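Local coordinates for protein tryptophan halogenase (Shewanella frigidimarina, PDB 2PYX) that probably acts as a flavin-dependent tryptophan halogenase, an FAD-binding enzyme of the monooxygenase type, at residues E121-Y127 and L489-F494; L110-P116 and A463-V468; H163-N167 and R500-L504. All blocks are in the same frame, centred on the assembly; numbering follows the deposited sequence.

Overall arrangement
From the N terminus, the chain passes its first predicted FAD-binding residues and reaches strand 108-112. The three first segments, 110-116, 121-127 and 163-167, follow in order. Their partners, 463-468, 489-494 and 500-504, come more than 330 residues later and in the same order. The three closures therefore cross and none nests. Interaction 2 brings helix 462-471 onto strand 108-112. Interactions 1 and 3 both use the long helix 484-507, against the turn leading into helix 125-128 and the loop before strand 169-172. Interaction 2 touches both others: Gln466 reaches Asp123, and Ser114 meets Asn166. Interactions 1 and 3 do not touch, their nearest atoms being about 7 Å apart.

Interaction 1: residues E121-Y127 and L489-F494; sequences ELDLCPY and LAQRLF
Ala490 turns its CB toward Leu122, Leu124 and Tyr127. This is the long helix 484-507 of the halogenase fold packing against the turn into helix 125-128. No hydrogen bond crosses the contact. Ala490 CB lies 3.6 Å from Tyr127 CG, oblique to the ring. Leu124 CD2 sits 3.7 Å from Ala490 CA, and its CD1 lies 3.9 Å from Phe494 CE1. The Leu124 and Phe494 side chains run past each other in opposite directions. Leu124 CD2 also stands over one face of the Phe494 ring, toward its rim, while Tyr127 C meets the ring edge. Leu122, with CG trans to its own N (chi1 -175°), sends CD2 to Ala490 and packs its CB on Leu489 and Leu493. At the exposed margin the extended Glu121 lays its carboxylate oxygens by the methyls of Leu489 and Leu493.

Farther out, Leu124 also touches Val141 and Phe494 touches Ala140, both on helix 137-141. Tyr127 reaches Met486, one turn before Ala490. Asp123 OD2 bonds to Gln466 and ties the turn to helix 462-471. Asp123 OD1 closes the turn itself: it accepts a capping bond of 3.0 Å from Cys125 N, on the anti side and 32° out of the carboxylate plane.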
loop_
_atom_site.group_PDB
_atom_site.type_symbol
_atom_site.label_atom_id
_atom_site.label_comp_id
_atom_site.label_asym_id
_atom_site.label_seq_id
_atom_site.Cartn_x
_atom_site.Cartn_y
_atom_site.Cartn_z
ATOM N N GLU A 121 4.164 -25.306 6.646
ATOM C CA GLU A 121 4.621 -26.684 6.501
ATOM C C GLU A 121 5.563 -26.925 5.325
ATOM O O GLU A 121 6.459 -27.757 5.426
ATOM C CB GLU A 121 3.441 -27.597 6.315
ATOM C CG GLU A 121 2.442 -27.535 7.450
ATOM C CD GLU A 121 1.289 -28.464 7.206
ATOM O OE1 GLU A 121 1.533 -29.679 7.093
ATOM O OE2 GLU A 121 0.143 -27.976 7.101
ATOM N N LEU A 122 5.324 -26.246 4.203
ATOM C CA LEU A 122 6.031 -26.517 2.955
ATOM C C LEU A 122 5.739 -25.386 1.974
ATOM O O LEU A 122 4.610 -24.929 1.889
ATOM C CB LEU A 122 5.573 -27.831 2.325
ATOM C CG LEU A 122 6.309 -28.316 1.066
ATOM C CD1 LEU A 122 7.771 -28.641 1.394
ATOM C CD2 LEU A 122 5.617 -29.491 0.465
ATOM N N ASP A 123 6.769 -24.918 1.291
ATOM C CA ASP A 123 6.614 -23.934 0.215
ATOM C C ASP A 123 6.199 -24.698 -1.030
ATOM O O ASP A 123 7.006 -25.386 -1.668
ATOM C CB ASP A 123 7.928 -23.164 0.008
ATOM C CG ASP A 123 7.852 -22.131 -1.097
ATOM O OD1 ASP A 123 6.882 -22.138 -1.859
ATOM O OD2 ASP A 123 8.792 -21.323 -1.197
ATOM N N LEU A 124 4.938 -24.553 -1.426
ATOM C CA LEU A 124 4.385 -25.317 -2.539
ATOM C C LEU A 124 4.905 -24.912 -3.922
ATOM O O LEU A 124 4.760 -25.663 -4.888
ATOM C CB LEU A 124 2.867 -25.184 -2.567
ATOM C CG LEU A 124 2.084 -25.896 -1.446
ATOM C CD1 LEU A 124 0.596 -25.651 -1.581
ATOM C CD2 LEU A 124 2.378 -27.398 -1.500
ATOM N N CYS A 125 5.445 -23.696 -4.033
ATOM C CA CYS A 125 5.796 -23.181 -5.335
ATOM C C CYS A 125 6.604 -24.146 -6.218
ATOM O O CYS A 125 6.185 -24.442 -7.331
ATOM C CB CYS A 125 6.438 -21.799 -5.170
ATOM S SG CYS A 125 6.812 -20.957 -6.714
ATOM N N PRO A 126 7.765 -24.643 -5.750
ATOM C CA PRO A 126 8.499 -25.562 -6.634
ATOM C C PRO A 126 7.757 -26.869 -6.958
ATOM O O PRO A 126 8.056 -27.475 -7.988
ATOM C CB PRO A 126 9.793 -25.854 -5.865
ATOM C CG PRO A 126 9.475 -25.535 -4.481
ATOM C CD PRO A 126 8.523 -24.378 -4.521
ATOM N N TYR A 127 6.832 -27.279 -6.091
ATOM C CA TYR A 127 5.974 -28.454 -6.360
ATOM C C TYR A 127 4.887 -28.177 -7.387
ATOM O O TYR A 127 4.407 -29.102 -8.051
ATOM C CB TYR A 127 5.402 -28.993 -5.021
ATOM C CG TYR A 127 6.536 -29.419 -4.108
ATOM C CD1 TYR A 127 7.082 -30.709 -4.170
ATOM C CD2 TYR A 127 7.144 -28.508 -3.243
ATOM C CE1 TYR A 127 8.197 -31.062 -3.390
ATOM C CE2 TYR A 127 8.248 -28.870 -2.448
ATOM C CZ TYR A 127 8.753 -30.167 -2.518
ATOM O OH TYR A 127 9.860 -30.455 -1.730
ATOM N N LEU A 489 3.485 -34.683 0.700
ATOM C CA LEU A 489 2.989 -33.559 1.516
ATOM C C LEU A 489 2.391 -32.495 0.599
ATOM O O LEU A 489 1.249 -32.062 0.780
ATOM C CB LEU A 489 4.099 -32.945 2.337
ATOM C CG LEU A 489 3.729 -31.740 3.205
ATOM C CD1 LEU A 489 2.472 -31.972 4.064
ATOM C CD2 LEU A 489 4.878 -31.355 4.039
ATOM N N ALA A 490 3.161 -32.113 -0.425
ATOM C CA ALA A 490 2.658 -31.126 -1.401
ATOM C C ALA A 490 1.304 -31.525 -1.980
ATOM O O ALA A 490 0.383 -30.704 -2.048
ATOM C CB ALA A 490 3.697 -30.898 -2.519
ATOM N N GLN A 491 1.160 -32.785 -2.389
ATOM C CA GLN A 491 -0.073 -33.239 -3.013
ATOM C C GLN A 491 -1.245 -33.144 -2.039
ATOM O O GLN A 491 -2.365 -32.780 -2.437
ATOM C CB GLN A 491 0.042 -34.681 -3.502
ATOM C CG GLN A 491 -1.195 -35.129 -4.254
ATOM C CD GLN A 491 -1.492 -34.248 -5.450
ATOM O OE1 GLN A 491 -2.512 -33.542 -5.496
ATOM N NE2 GLN A 491 -0.595 -34.273 -6.423
ATOM N N ARG A 492 -0.996 -33.508 -0.782
ATOM C CA ARG A 492 -2.014 -33.381 0.254
ATOM C C ARG A 492 -2.448 -31.916 0.402
ATOM O O ARG A 492 -3.649 -31.619 0.387
ATOM C CB ARG A 492 -1.521 -33.950 1.586
ATOM C CG ARG A 492 -1.317 -35.463 1.553
ATOM C CD ARG A 492 -1.144 -36.058 2.942
ATOM N NE ARG A 492 0.152 -35.776 3.551
ATOM C CZ ARG A 492 1.271 -36.455 3.309
ATOM N NH1 ARG A 492 1.293 -37.455 2.441
ATOM N NH2 ARG A 492 2.377 -36.118 3.923
ATOM N N LEU A 493 -1.471 -31.011 0.518
ATOM C CA LEU A 493 -1.757 -29.575 0.615
ATOM C C LEU A 493 -2.501 -29.023 -0.635
ATOM O O LEU A 493 -3.404 -28.191 -0.482
ATOM C CB LEU A 493 -0.473 -28.785 0.883
ATOM C CG LEU A 493 0.223 -29.067 2.225
ATOM C CD1 LEU A 493 1.578 -28.405 2.315
ATOM C CD2 LEU A 493 -0.648 -28.644 3.394
ATOM N N PHE A 494 -2.137 -29.450 -1.844
ATOM C CA PHE A 494 -2.861 -29.048 -3.050
ATOM C C PHE A 494 -4.327 -29.501 -2.988
ATOM O O PHE A 494 -5.248 -28.754 -3.320
ATOM C CB PHE A 494 -2.252 -29.599 -4.345
ATOM C CG PHE A 494 -0.928 -28.972 -4.753
ATOM C CD1 PHE A 494 -0.782 -27.594 -4.867
ATOM C CD2 PHE A 494 0.152 -29.772 -5.097
ATOM C CE1 PHE A 494 0.436 -27.029 -5.267
ATOM C CE2 PHE A 494 1.369 -29.200 -5.501
ATOM C CZ PHE A 494 1.489 -27.821 -5.600
#

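Interaction 2: residues L110-P116 and A463-V468; sequences LHPFSLP and ASFQYV
Tyr467 and His111 carry the polar part of this contact, which joins strand 108-112 and the loop after it to helix 462-471. Tyr467 OH donates to Ser114 O at 2.8 Å, tilted 29° from the carbonyl plane. His111 NE2 and Ser464 OG share a hydrogen bond of 3.0 Å, in which either could be the donor. A water donates to both Leu110 O and Tyr467 O and so joins the two backbones.

The apolar part centres on the Tyr467 ring. Pro112 CD stands over the middle of one face, 3.3 Å from the centroid, in a CH-pi contact. Pro112 CG lies 3.4 Å from Tyr467 CZ. Beside the ring, Pro116 CD packs 3.5 Å from Ala463 CB. With an alanine in place of Tyr467, Ser114 O would probably lose this donor and a gap would open beside Pro112.

The aromatic contact is separate. The His111 and Tyr467 rings meet obliquely, with planes at 35°, neither stacked nor edge-to-face.

His111 also links the contact to the predicted substrate site. Its ND1 bonds to Glu361, predicted to bind L-tryptophan. The predicted active-site Lys89 is about 8 Å away between side chains. This is consistent with His111 helping to position Glu361.

The helix and strand segments run nearly antiparallel, at 165°, with axes 8.0 Å apart. Helix 383-413 packs on Ser464 and Val468, helix 144-149 on Leu110 and Pro112, and strand 87-95 pairs with the strand.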
loop_
_atom_site.group_PDB
_atom_site.type_symbol
_atom_site.label_atom_id
_atom_site.label_comp_id
_atom_site.label_asym_id
_atom_site.label_seq_id
_atom_site.Cartn_x
_atom_site.Cartn_y
_atom_site.Cartn_z
ATOM N N LEU A 110 -3.865 -13.040 -10.786
ATOM C CA LEU A 110 -4.100 -12.470 -9.467
ATOM C C LEU A 110 -2.864 -12.495 -8.590
ATOM O O LEU A 110 -2.149 -13.493 -8.557
ATOM C CB LEU A 110 -5.218 -13.231 -8.718
ATOM C CG LEU A 110 -5.641 -12.590 -7.386
ATOM C CD1 LEU A 110 -6.256 -11.192 -7.507
ATOM C CD2 LEU A 110 -6.570 -13.551 -6.630
ATOM N N HIS A 111 -2.634 -11.378 -7.899
ATOM C CA HIS A 111 -1.710 -11.305 -6.792
ATOM C C HIS A 111 -2.579 -11.188 -5.557
ATOM O O HIS A 111 -3.028 -10.104 -5.215
ATOM C CB HIS A 111 -0.716 -10.132 -6.932
ATOM C CG HIS A 111 0.146 -9.917 -5.723
ATOM N ND1 HIS A 111 0.849 -8.751 -5.509
ATOM C CD2 HIS A 111 0.365 -10.689 -4.631
ATOM C CE1 HIS A 111 1.495 -8.833 -4.359
ATOM N NE2 HIS A 111 1.207 -9.993 -3.799
ATOM N N PRO A 112 -2.856 -12.342 -4.903
ATOM C CA PRO A 112 -3.772 -12.335 -3.760
ATOM C C PRO A 112 -3.070 -11.894 -2.479
ATOM O O PRO A 112 -1.837 -11.987 -2.386
ATOM C CB PRO A 112 -4.179 -13.786 -3.629
ATOM C CG PRO A 112 -3.141 -14.534 -4.197
ATOM C CD PRO A 112 -2.342 -13.689 -5.171
ATOM N N PHE A 113 -3.835 -11.430 -1.490
ATOM C CA PHE A 113 -3.300 -11.177 -0.159
ATOM C C PHE A 113 -3.076 -12.471 0.670
ATOM O O PHE A 113 -2.195 -12.501 1.565
ATOM C CB PHE A 113 -4.167 -10.201 0.642
ATOM C CG PHE A 113 -4.055 -8.765 0.212
ATOM C CD1 PHE A 113 -2.835 -8.253 -0.221
ATOM C CD2 PHE A 113 -5.137 -7.903 0.343
ATOM C CE1 PHE A 113 -2.737 -6.932 -0.594
ATOM C CE2 PHE A 113 -5.054 -6.579 -0.013
ATOM C CZ PHE A 113 -3.811 -6.095 -0.463
ATOM N N SER A 114 -3.825 -13.538 0.381
ATOM C CA SER A 114 -3.657 -14.792 1.102
ATOM C C SER A 114 -2.305 -15.402 0.782
ATOM O O SER A 114 -1.887 -15.432 -0.389
ATOM C CB SER A 114 -4.697 -15.812 0.678
ATOM O OG SER A 114 -5.953 -15.608 1.262
ATOM N N LEU A 115 -1.606 -15.923 1.784
ATOM C CA LEU A 115 -0.377 -16.680 1.528
ATOM C C LEU A 115 -0.694 -18.069 0.989
ATOM O O LEU A 115 -1.775 -18.622 1.258
ATOM C CB LEU A 115 0.485 -16.797 2.784
ATOM C CG LEU A 115 0.951 -15.467 3.380
ATOM C CD1 LEU A 115 1.657 -15.732 4.687
ATOM C CD2 LEU A 115 1.870 -14.744 2.434
ATOM N N PRO A 116 0.255 -18.662 0.261
ATOM C CA PRO A 116 0.068 -19.997 -0.274
ATOM C C PRO A 116 -0.316 -20.988 0.801
ATOM O O PRO A 116 0.224 -20.942 1.890
ATOM C CB PRO A 116 1.439 -20.314 -0.848
ATOM C CG PRO A 116 1.921 -18.967 -1.350
ATOM C CD PRO A 116 1.533 -18.072 -0.220
ATOM N N ALA A 463 6.292 -14.854 -1.172
ATOM C CA ALA A 463 5.087 -15.278 -1.898
ATOM C C ALA A 463 4.645 -14.232 -2.899
ATOM O O ALA A 463 4.148 -14.572 -3.958
ATOM C CB ALA A 463 3.952 -15.616 -0.976
ATOM N N SER A 464 4.790 -12.970 -2.565
ATOM C CA SER A 464 4.378 -11.911 -3.500
ATOM C C SER A 464 5.167 -11.973 -4.780
ATOM O O SER A 464 4.624 -11.801 -5.896
ATOM C CB SER A 464 4.537 -10.541 -2.864
ATOM O OG SER A 464 3.484 -10.348 -1.933
ATOM N N PHE A 465 6.452 -12.257 -4.647
ATOM C CA PHE A 465 7.309 -12.405 -5.798
ATOM C C PHE A 465 6.909 -13.627 -6.597
ATOM O O PHE A 465 6.887 -13.597 -7.834
ATOM C CB PHE A 465 8.772 -12.447 -5.384
ATOM C CG PHE A 465 9.286 -11.125 -4.903
ATOM C CD1 PHE A 465 9.060 -10.717 -3.601
ATOM C CD2 PHE A 465 9.933 -10.258 -5.772
ATOM C CE1 PHE A 465 9.513 -9.474 -3.165
ATOM C CE2 PHE A 465 10.377 -9.025 -5.352
ATOM C CZ PHE A 465 10.169 -8.635 -4.036
ATOM N N GLN A 466 6.572 -14.721 -5.931
ATOM C CA GLN A 466 6.098 -15.909 -6.637
ATOM C C GLN A 466 4.811 -15.636 -7.399
ATOM O O GLN A 466 4.653 -16.039 -8.551
ATOM C CB GLN A 466 5.853 -17.043 -5.632
ATOM C CG GLN A 466 7.123 -17.477 -4.891
ATOM C CD GLN A 466 6.855 -18.447 -3.752
ATOM O OE1 GLN A 466 5.706 -18.595 -3.296
ATOM N NE2 GLN A 466 7.915 -19.148 -3.317
ATOM N N TYR A 467 3.879 -14.946 -6.762
ATOM C CA TYR A 467 2.583 -14.705 -7.406
ATOM C C TYR A 467 2.751 -13.885 -8.682
ATOM O O TYR A 467 2.080 -14.138 -9.676
ATOM C CB TYR A 467 1.628 -13.975 -6.489
ATOM C CG TYR A 467 0.988 -14.811 -5.441
ATOM C CD1 TYR A 467 0.243 -15.955 -5.780
ATOM C CD2 TYR A 467 1.031 -14.433 -4.113
ATOM C CE1 TYR A 467 -0.415 -16.712 -4.769
ATOM C CE2 TYR A 467 0.340 -15.194 -3.106
ATOM C CZ TYR A 467 -0.354 -16.330 -3.457
ATOM O OH TYR A 467 -1.029 -17.050 -2.464
ATOM N N VAL A 468 3.607 -12.862 -8.645
ATOM C CA VAL A 468 3.839 -12.042 -9.829
ATOM C C VAL A 468 4.657 -12.809 -10.860
ATOM O O VAL A 468 4.277 -12.875 -12.042
ATOM C CB VAL A 468 4.472 -10.677 -9.469
ATOM C CG1 VAL A 468 4.885 -9.910 -10.750
ATOM C CG2 VAL A 468 3.476 -9.844 -8.675
HETATM O O HOH W 1 -0.297 -15.399 -9.342
#

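Interaction 3: residues H163-N167 and R500-L504; sequences HFQNN and RTQAL
Arg500 lays the edge of its guanidinium against Asn166 OD1 and Gln165 O of the 163-167 loop. Asn166 OD1 lies close to the guanidinium plane. It accepts from Arg500 NH2 at 3.2 Å, and more weakly from Arg500 NH1 at 3.3 Å. The NH2 donor sits 56° out of the carbonyl plane of Asn166, and the amide and guanidinium planes are 75° apart. The bond therefore does not follow a lone pair of OD1. Gln165 O lies 2.6 Å from the same Arg500 NH2. The arginine reaches this far because CG is anti to the backbone N (chi1 -177°) and the chain stays extended to NE.

The contact joins the long helix 484-507 of the halogenase fold to the loop that leads into strand 169-172. That strand pairs with strand 87-95 of the large sheet. Leu504, one turn after Arg500, points toward the loop. Its CD1 lies 3.7 Å above the guanidinium plane of Arg500, over the centre of one face. Leu504 CD1 is also 3.8 Å from Asn166 ND2, and Leu504 CD2 is 3.7 Å from Gln165 OE1.

Other residues fix the buried Asn166 amide. Its ND2 bonds to Ser143 OG, while Ser114 OG makes a weak bond to OD1. Leu147 of helix 144-149 packs on both Asn166 and Leu504.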
loop_
_atom_site.group_PDB
_atom_site.type_symbol
_atom_site.label_atom_id
_atom_site.label_comp_id
_atom_site.label_asym_id
_atom_site.label_seq_id
_atom_site.Cartn_x
_atom_site.Cartn_y
_atom_site.Cartn_z
ATOM N N HIS A 163 -11.470 -10.064 11.648
ATOM C CA HIS A 163 -11.189 -11.456 11.333
ATOM C C HIS A 163 -11.610 -11.789 9.927
ATOM O O HIS A 163 -12.319 -11.012 9.280
ATOM C CB HIS A 163 -11.845 -12.400 12.351
ATOM C CG HIS A 163 -11.187 -12.357 13.685
ATOM N ND1 HIS A 163 -10.443 -13.410 14.169
ATOM C CD2 HIS A 163 -11.095 -11.370 14.607
ATOM C CE1 HIS A 163 -9.951 -13.084 15.352
ATOM N NE2 HIS A 163 -10.325 -11.850 15.639
ATOM N N PHE A 164 -11.190 -12.949 9.454
ATOM C CA PHE A 164 -11.356 -13.263 8.062
ATOM C C PHE A 164 -11.390 -14.738 7.779
ATOM O O PHE A 164 -10.876 -15.532 8.570
ATOM C CB PHE A 164 -10.248 -12.573 7.223
ATOM C CG PHE A 164 -8.848 -12.960 7.586
ATOM C CD1 PHE A 164 -8.281 -14.125 7.082
ATOM C CD2 PHE A 164 -8.081 -12.171 8.431
ATOM C CE1 PHE A 164 -6.977 -14.490 7.404
ATOM C CE2 PHE A 164 -6.774 -12.545 8.756
ATOM C CZ PHE A 164 -6.226 -13.690 8.233
ATOM N N GLN A 165 -11.996 -15.068 6.638
ATOM C CA GLN A 165 -11.856 -16.370 6.021
ATOM C C GLN A 165 -10.686 -16.390 5.051
ATOM O O GLN A 165 -9.928 -17.346 5.007
ATOM C CB GLN A 165 -13.184 -16.788 5.417
ATOM C CG GLN A 165 -14.166 -17.126 6.556
ATOM C CD GLN A 165 -15.595 -17.216 6.111
ATOM O OE1 GLN A 165 -16.100 -18.298 5.813
ATOM N NE2 GLN A 165 -16.263 -16.087 6.055
ATOM N N ASN A 166 -10.503 -15.297 4.320
ATOM C CA ASN A 166 -9.290 -15.081 3.524
ATOM C C ASN A 166 -8.779 -13.662 3.817
ATOM O O ASN A 166 -9.580 -12.761 4.021
ATOM C CB ASN A 166 -9.545 -15.216 2.028
ATOM C CG ASN A 166 -9.512 -16.646 1.551
ATOM O OD1 ASN A 166 -8.624 -17.408 1.902
ATOM N ND2 ASN A 166 -10.449 -16.992 0.684
ATOM N N ASN A 167 -7.467 -13.475 3.859
ATOM C CA ASN A 167 -6.898 -12.181 4.290
ATOM C C ASN A 167 -7.320 -11.061 3.358
ATOM O O ASN A 167 -7.448 -11.251 2.139
ATOM C CB ASN A 167 -5.364 -12.239 4.367
ATOM C CG ASN A 167 -4.758 -11.237 5.360
ATOM O OD1 ASN A 167 -5.476 -10.482 6.005
ATOM N ND2 ASN A 167 -3.439 -11.272 5.512
ATOM N N ARG A 500 -10.937 -26.610 0.274
ATOM C CA ARG A 500 -11.263 -25.359 0.946
ATOM C C ARG A 500 -11.852 -24.337 -0.012
ATOM O O ARG A 500 -12.789 -23.626 0.336
ATOM C CB ARG A 500 -10.017 -24.777 1.609
ATOM C CG ARG A 500 -10.269 -23.530 2.380
ATOM C CD ARG A 500 -9.112 -23.270 3.310
ATOM N NE ARG A 500 -9.270 -21.996 3.978
ATOM C CZ ARG A 500 -8.998 -20.814 3.417
ATOM N NH1 ARG A 500 -8.532 -20.729 2.163
ATOM N NH2 ARG A 500 -9.195 -19.708 4.110
ATOM N N THR A 501 -11.258 -24.214 -1.197
ATOM C CA THR A 501 -11.765 -23.340 -2.234
ATOM C C THR A 501 -13.224 -23.680 -2.554
ATOM O O THR A 501 -14.099 -22.803 -2.617
ATOM C CB THR A 501 -10.907 -23.444 -3.515
ATOM O OG1 THR A 501 -9.544 -23.123 -3.195
ATOM C CG2 THR A 501 -11.424 -22.523 -4.589
ATOM N N GLN A 502 -13.484 -24.968 -2.747
ATOM C CA GLN A 502 -14.827 -25.395 -3.091
ATOM C C GLN A 502 -15.794 -25.039 -1.963
ATOM O O GLN A 502 -16.885 -24.531 -2.233
ATOM C CB GLN A 502 -14.838 -26.892 -3.413
ATOM C CG GLN A 502 -16.206 -27.436 -3.789
ATOM C CD GLN A 502 -16.543 -27.253 -5.271
ATOM O OE1 GLN A 502 -16.091 -26.305 -5.932
ATOM N NE2 GLN A 502 -17.347 -28.175 -5.798
ATOM N N ALA A 503 -15.396 -25.283 -0.716
ATOM C CA ALA A 503 -16.302 -25.036 0.414
ATOM C C ALA A 503 -16.604 -23.546 0.505
ATOM O O ALA A 503 -17.756 -23.129 0.593
ATOM C CB ALA A 503 -15.727 -25.556 1.708
ATOM N N LEU A 504 -15.565 -22.717 0.439
ATOM C CA LEU A 504 -15.768 -21.276 0.539
ATOM C C LEU A 504 -16.575 -20.732 -0.620
ATOM O O LEU A 504 -17.348 -19.781 -0.452
ATOM C CB LEU A 504 -14.417 -20.544 0.617
ATOM C CG LEU A 504 -13.686 -20.734 1.934
ATOM C CD1 LEU A 504 -12.285 -20.166 1.849
ATOM C CD2 LEU A 504 -14.406 -20.069 3.085
#